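Local coordinates for protein AlyGC (Glaciecola chathamensis, PDB 5GKD) that cleaves the polysaccharide alginate, probably by beta-elimination, as a calcium-binding lyase of polysaccharide lyase family 6, at residues A[505-511]-A[539-545]; A[117-121]-A[176-180]. All blocks are in the same frame, centred on the assembly; numbering follows the deposited sequence.

In the fold
Contact 1 joins neighbouring coils of the C-terminal parallel beta-helix, at the end where loops lead into its strands; contact 2 joins two loops of the N-terminal beta-helix, the one that carries the calcium site. Their centres lie 14 Å apart, and the two touch directly across the junction of the two beta-helices. Asn542 of contact 1 links the two contacts with both ends of its amide: OD1 lies 2.8 Å from Lys119 NZ and ND2 2.9 Å from Ile176 O, both probable hydrogen bonds. Along the chain, contact 2 closes before contact 1 opens. Contact 2 also runs to the metal: its Asn180 belongs to the calcium site, and the Leu177 side chain is about 8 Å from the ion.

Contact 1: A[505-511]-A[539-545]; sequences INNKGNL and MQRNYRL
Asn510 OD1 is gripped twice: Arg544 N donates to it at 2.8 Å, in the carbonyl plane on a lone pair though bent at the hydrogen (134°), and a water that also accepts from Arg544 NE donates to it. The two residues sit on adjacent parallel strands, 510-514 and 543-548, successive rungs of the C-terminal parallel beta-helix. With CG anti to the carbonyl carbon, the Asn510 amide leans across to the next coil, its plane 51° from the Arg544 guanidinium, which has Asn510 CB over one face. Asn510 ND2 and Arg544 NH2 are neighbouring donors that cannot bond each other; each is served elsewhere, by Thr482 OG1 and Val434 O respectively. Leu511 N then bonds Arg544 O at 3.0 Å, and the Leu511 and Leu545 side chains run abreast in the same direction, as in a ladder of stacked residues.

Before the strands, a type II turn from Asn506 to Gly509 faces the incoming loop. A second water donates to Gly509 O and Asn542 O, stitching the coils where direct pairing is absent. Lys508 CG lies over one face of the Arg541 guanidinium, nearer its rim than its centre. At the far end Asn507 OD1 takes Gln540 N at 2.9 Å, nearly straight but tilted 27° from the carbonyl plane, while Met539 CB approaches the same oxygen to 3.4 Å.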
loop_
_atom_site.group_PDB
_atom_site.type_symbol
_atom_site.label_atom_id
_atom_site.label_comp_id
_atom_site.label_asym_id
_atom_site.label_seq_id
_atom_site.Cartn_x
_atom_site.Cartn_y
_atom_site.Cartn_z
ATOM N N ILE A 505 -5.408 -1.509 13.306
ATOM C CA ILE A 505 -6.823 -1.259 13.072
ATOM C C ILE A 505 -7.173 -1.799 11.687
ATOM O O ILE A 505 -6.692 -1.294 10.669
ATOM C CB ILE A 505 -7.171 0.230 13.214
ATOM C CG1 ILE A 505 -6.725 0.747 14.582
ATOM C CG2 ILE A 505 -8.675 0.448 13.020
ATOM C CD1 ILE A 505 -6.929 2.256 14.784
ATOM N N ASN A 506 -8.007 -2.831 11.662
ATOM C CA ASN A 506 -8.507 -3.471 10.457
ATOM C C ASN A 506 -9.894 -2.952 10.115
ATOM O O ASN A 506 -10.508 -2.208 10.878
ATOM C CB ASN A 506 -8.568 -4.990 10.641
ATOM C CG ASN A 506 -7.194 -5.633 10.714
ATOM O OD1 ASN A 506 -6.874 -6.365 11.657
ATOM N ND2 ASN A 506 -6.377 -5.372 9.716
ATOM N N ASN A 507 -10.398 -3.385 8.956
ATOM C CA ASN A 507 -11.775 -3.116 8.577
ATOM C C ASN A 507 -12.711 -3.428 9.730
ATOM O O ASN A 507 -12.594 -4.476 10.368
ATOM C CB ASN A 507 -12.160 -3.946 7.353
ATOM C CG ASN A 507 -11.506 -3.443 6.092
ATOM O OD1 ASN A 507 -11.297 -2.242 5.928
ATOM N ND2 ASN A 507 -11.178 -4.352 5.195
ATOM N N LYS A 508 -13.628 -2.496 10.007
ATOM C CA LYS A 508 -14.652 -2.567 11.042
ATOM C C LYS A 508 -14.070 -2.258 12.416
ATOM O O LYS A 508 -14.824 -2.139 13.381
ATOM C CB LYS A 508 -15.384 -3.925 11.071
ATOM C CG LYS A 508 -15.940 -4.317 9.684
ATOM C CD LYS A 508 -16.434 -5.743 9.607
ATOM C CE LYS A 508 -17.601 -5.938 10.522
ATOM N NZ LYS A 508 -18.577 -4.845 10.306
ATOM N N GLY A 509 -12.758 -2.093 12.536
ATOM C CA GLY A 509 -12.177 -1.693 13.799
ATOM C C GLY A 509 -12.351 -0.203 14.051
ATOM O O GLY A 509 -12.204 0.628 13.155
ATOM N N ASN A 510 -12.698 0.124 15.290
ATOM C CA ASN A 510 -12.723 1.486 15.793
ATOM C C ASN A 510 -12.289 1.393 17.250
ATOM O O ASN A 510 -12.690 0.464 17.951
ATOM C CB ASN A 510 -14.117 2.144 15.660
ATOM C CG ASN A 510 -14.679 2.097 14.223
ATOM O OD1 ASN A 510 -14.258 2.855 13.365
ATOM N ND2 ASN A 510 -15.654 1.221 13.982
ATOM N N LEU A 511 -11.456 2.328 17.702
ATOM C CA LEU A 511 -10.742 2.153 18.959
ATOM C C LEU A 511 -10.859 3.385 19.844
ATOM O O LEU A 511 -10.613 4.502 19.387
ATOM C CB LEU A 511 -9.258 1.849 18.699
ATOM C CG LEU A 511 -8.362 1.746 19.941
ATOM C CD1 LEU A 511 -8.815 0.599 20.845
ATOM C CD2 LEU A 511 -6.876 1.597 19.578
ATOM N N MET A 539 -7.806 -0.451 3.014
ATOM C CA MET A 539 -9.026 -0.716 3.759
ATOM C C MET A 539 -10.263 -0.457 2.912
ATOM O O MET A 539 -10.237 0.287 1.934
ATOM C CB MET A 539 -9.084 0.132 5.028
ATOM C CG MET A 539 -7.923 -0.102 5.972
ATOM S SD MET A 539 -8.000 0.910 7.456
ATOM C CE MET A 539 -9.431 0.236 8.267
ATOM N N GLN A 540 -11.361 -1.081 3.322
ATOM C CA GLN A 540 -12.657 -0.962 2.672
ATOM C C GLN A 540 -13.530 0.105 3.300
ATOM O O GLN A 540 -14.508 0.530 2.688
ATOM C CB GLN A 540 -13.384 -2.314 2.743
ATOM C CG GLN A 540 -14.664 -2.393 1.938
ATOM C CD GLN A 540 -15.538 -3.561 2.337
ATOM O OE1 GLN A 540 -15.910 -3.695 3.502
ATOM N NE2 GLN A 540 -15.886 -4.412 1.369
ATOM N N ARG A 541 -13.161 0.580 4.479
ATOM C CA ARG A 541 -14.073 1.214 5.411
ATOM C C ARG A 541 -13.293 2.285 6.164
ATOM O O ARG A 541 -12.079 2.159 6.337
ATOM C CB ARG A 541 -14.598 0.122 6.348
ATOM C CG ARG A 541 -15.779 0.393 7.171
ATOM C CD ARG A 541 -16.184 -0.908 7.786
ATOM N NE ARG A 541 -16.805 -1.773 6.789
ATOM C CZ ARG A 541 -18.088 -2.117 6.808
ATOM N NH1 ARG A 541 -18.874 -1.687 7.784
ATOM N NH2 ARG A 541 -18.586 -2.902 5.865
ATOM N N ASN A 542 -13.981 3.332 6.608
ATOM C CA ASN A 542 -13.340 4.330 7.464
ATOM C C ASN A 542 -13.182 3.783 8.894
ATOM O O ASN A 542 -13.699 2.723 9.238
ATOM C CB ASN A 542 -14.148 5.634 7.491
ATOM C CG ASN A 542 -14.360 6.233 6.103
ATOM O OD1 ASN A 542 -13.610 5.958 5.173
ATOM N ND2 ASN A 542 -15.380 7.066 5.970
ATOM N N TYR A 543 -12.478 4.528 9.745
ATOM C CA TYR A 543 -12.313 4.120 11.137
ATOM C C TYR A 543 -12.347 5.350 12.036
ATOM O O TYR A 543 -12.184 6.479 11.582
ATOM C CB TYR A 543 -11.003 3.321 11.360
ATOM C CG TYR A 543 -9.767 4.153 11.171
ATOM C CD1 TYR A 543 -9.261 4.405 9.900
ATOM C CD2 TYR A 543 -9.129 4.721 12.251
ATOM C CE1 TYR A 543 -8.146 5.187 9.723
ATOM C CE2 TYR A 543 -7.997 5.497 12.081
ATOM C CZ TYR A 543 -7.516 5.733 10.819
ATOM O OH TYR A 543 -6.407 6.524 10.667
ATOM N N ARG A 544 -12.545 5.105 13.332
ATOM C CA ARG A 544 -12.544 6.121 14.373
ATOM C C ARG A 544 -11.489 5.780 15.423
ATOM O O ARG A 544 -11.338 4.619 15.810
ATOM C CB ARG A 544 -13.927 6.227 15.045
ATOM C CG ARG A 544 -15.038 6.742 14.150
ATOM C CD ARG A 544 -16.417 6.457 14.719
ATOM N NE ARG A 544 -16.833 5.076 14.489
ATOM C CZ ARG A 544 -17.633 4.396 15.304
ATOM N NH1 ARG A 544 -18.101 4.971 16.404
ATOM N NH2 ARG A 544 -17.949 3.143 15.031
ATOM N N LEU A 545 -10.775 6.797 15.903
ATOM C CA LEU A 545 -9.764 6.621 16.941
ATOM C C LEU A 545 -9.915 7.730 17.977
ATOM O O LEU A 545 -9.817 8.912 17.635
ATOM C CB LEU A 545 -8.354 6.619 16.330
ATOM C CG LEU A 545 -7.162 6.606 17.293
ATOM C CD1 LEU A 545 -7.221 5.404 18.204
ATOM C CD2 LEU A 545 -5.850 6.642 16.527
HETATM O O HOH W 1 -13.161 0.401 10.364
HETATM O O HOH W 2 -16.465 3.951 11.730
#

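Contact 2: A[117-121]-A[176-180]; sequences PEKFE and ILGSN. With PO4 (phosphate ion), chain H.
Lys119 NZ donates to the backbone carbonyl Leu177 O at 2.6 Å, a short bond that approaches 32° off the carbonyl plane. The lysine chain is extended through CD and bends at chi3 (74°), which turns CE and NZ toward Leu177, the two side chains running antiparallel past one another until Lys119 CE is 4.2 Å from Leu177 CD2. Leu177 CD2 also meets the Phe120 ring obliquely, 3.8 Å from Phe120 CZ, so Leu177 is touched by both Lys119 and Phe120. Phe120 also reaches Ser179: Ser179 OG lies at the ring edge, in its plane, 3.4 Å from Phe120 CE2. Ser179 OG is turned back to its own loop, donating to Asn180 O at 2.7 Å.

Further out, a type I turn from Glu118 to Glu121 presents Lys119 and Phe120 together, while Glu121 makes a salt bridge with Arg536 of the second subunit. Asn542 OD1, from the C-terminal beta-helix, is the lysine's second acceptor. A methionine in place of Lys119 would probably leave Leu177 O and Asn542 OD1 without this shared donor, weakening the tie between the two loops and the C-terminal beta-helix.

Gly178, with positive phi (98°), lets the chain turn between Leu177 and Ser179; a side chain would jam against the preceding carbonyl oxygen. Beyond it Asn180 ND2 makes a weak bond to a phosphate ion, probably from the crystallisation liquor, which Lys219 and Arg240 also hold. Asn180 joins Glu183, Glu212 and Glu214 around calcium, so these paired loops between strands of a pectate-lyase-like parallel beta-helix lead into the metal site of the lyase.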
loop_
_atom_site.group_PDB
_atom_site.type_symbol
_atom_site.label_atom_id
_atom_site.label_comp_id
_atom_site.label_asym_id
_atom_site.label_seq_id
_atom_site.Cartn_x
_atom_site.Cartn_y
_atom_site.Cartn_z
ATOM N N PRO A 117 -13.465 -4.147 -2.034
ATOM C CA PRO A 117 -12.600 -4.143 -0.842
ATOM C C PRO A 117 -11.679 -2.931 -0.734
ATOM O O PRO A 117 -11.275 -2.596 0.384
ATOM C CB PRO A 117 -11.780 -5.442 -0.976
ATOM C CG PRO A 117 -12.409 -6.229 -2.023
ATOM C CD PRO A 117 -13.307 -5.354 -2.851
ATOM N N GLU A 118 -11.306 -2.280 -1.836
ATOM C CA GLU A 118 -10.441 -1.100 -1.798
ATOM C C GLU A 118 -11.261 0.152 -2.052
ATOM O O GLU A 118 -11.955 0.233 -3.068
ATOM C CB GLU A 118 -9.318 -1.170 -2.842
ATOM C CG GLU A 118 -8.309 -2.261 -2.628
ATOM C CD GLU A 118 -7.158 -2.195 -3.620
ATOM O OE1 GLU A 118 -6.477 -1.148 -3.690
ATOM O OE2 GLU A 118 -6.957 -3.193 -4.347
ATOM N N LYS A 119 -11.143 1.143 -1.160
ATOM C CA LYS A 119 -11.950 2.357 -1.290
ATOM C C LYS A 119 -11.746 3.045 -2.630
ATOM O O LYS A 119 -12.693 3.614 -3.174
ATOM C CB LYS A 119 -11.652 3.345 -0.152
ATOM C CG LYS A 119 -12.274 2.975 1.199
ATOM C CD LYS A 119 -12.046 4.073 2.248
ATOM C CE LYS A 119 -12.938 5.256 1.972
ATOM N NZ LYS A 119 -12.477 6.457 2.652
ATOM N N PHE A 120 -10.536 3.013 -3.188
ATOM C CA PHE A 120 -10.283 3.774 -4.404
ATOM C C PHE A 120 -10.123 2.894 -5.624
ATOM O O PHE A 120 -9.547 3.313 -6.628
ATOM C CB PHE A 120 -9.109 4.723 -4.176
ATOM C CG PHE A 120 -9.488 5.806 -3.229
ATOM C CD1 PHE A 120 -9.396 5.605 -1.871
ATOM C CD2 PHE A 120 -10.131 6.935 -3.694
ATOM C CE1 PHE A 120 -9.828 6.569 -0.991
ATOM C CE2 PHE A 120 -10.570 7.894 -2.820
ATOM C CZ PHE A 120 -10.426 7.714 -1.471
ATOM N N GLU A 121 -10.660 1.688 -5.555
ATOM C CA GLU A 121 -10.994 0.912 -6.736
ATOM C C GLU A 121 -12.450 1.238 -7.045
ATOM O O GLU A 121 -13.356 0.797 -6.331
ATOM C CB GLU A 121 -10.760 -0.571 -6.491
ATOM C CG GLU A 121 -10.627 -1.409 -7.739
ATOM C CD GLU A 121 -9.427 -1.036 -8.600
ATOM O OE1 GLU A 121 -9.564 -1.063 -9.836
ATOM O OE2 GLU A 121 -8.362 -0.698 -8.055
ATOM N N ILE A 176 -18.523 9.281 4.408
ATOM C CA ILE A 176 -17.580 10.161 3.733
ATOM C C ILE A 176 -16.580 9.332 2.940
ATOM O O ILE A 176 -16.034 8.339 3.432
ATOM C CB ILE A 176 -16.873 11.048 4.768
ATOM C CG1 ILE A 176 -17.884 11.960 5.473
ATOM C CG2 ILE A 176 -15.747 11.846 4.125
ATOM C CD1 ILE A 176 -17.352 12.592 6.761
ATOM N N LEU A 177 -16.333 9.740 1.701
ATOM C CA LEU A 177 -15.376 9.035 0.862
ATOM C C LEU A 177 -13.952 9.457 1.186
ATOM O O LEU A 177 -13.057 8.615 1.304
ATOM C CB LEU A 177 -15.676 9.313 -0.609
ATOM C CG LEU A 177 -15.214 8.393 -1.740
ATOM C CD1 LEU A 177 -14.826 9.192 -2.981
ATOM C CD2 LEU A 177 -14.166 7.389 -1.370
ATOM N N GLY A 178 -13.722 10.754 1.307
ATOM C CA GLY A 178 -12.383 11.268 1.461
ATOM C C GLY A 178 -11.753 11.784 0.191
ATOM O O GLY A 178 -10.527 11.933 0.145
ATOM N N SER A 179 -12.545 12.055 -0.832
ATOM C CA SER A 179 -12.106 12.663 -2.079
ATOM C C SER A 179 -13.349 12.973 -2.894
ATOM O O SER A 179 -14.475 12.689 -2.473
ATOM C CB SER A 179 -11.164 11.758 -2.872
ATOM O OG SER A 179 -11.881 10.879 -3.707
ATOM N N ASN A 180 -13.138 13.540 -4.073
ATOM C CA ASN A 180 -14.211 13.637 -5.044
ATOM C C ASN A 180 -14.648 12.242 -5.497
ATOM O O ASN A 180 -13.924 11.258 -5.364
ATOM C CB ASN A 180 -13.775 14.477 -6.244
ATOM C CG ASN A 180 -14.960 15.046 -7.027
ATOM O OD1 ASN A 180 -14.803 15.531 -8.142
ATOM N ND2 ASN A 180 -16.133 14.997 -6.439
HETATM P P PO4 H . -17.714 17.189 -10.213
HETATM O O1 PO4 H . -19.214 17.308 -10.232
HETATM O O2 PO4 H . -17.389 16.062 -9.314
HETATM O O3 PO4 H . -17.089 18.519 -9.711
HETATM O O4 PO4 H . -17.306 16.745 -11.598
#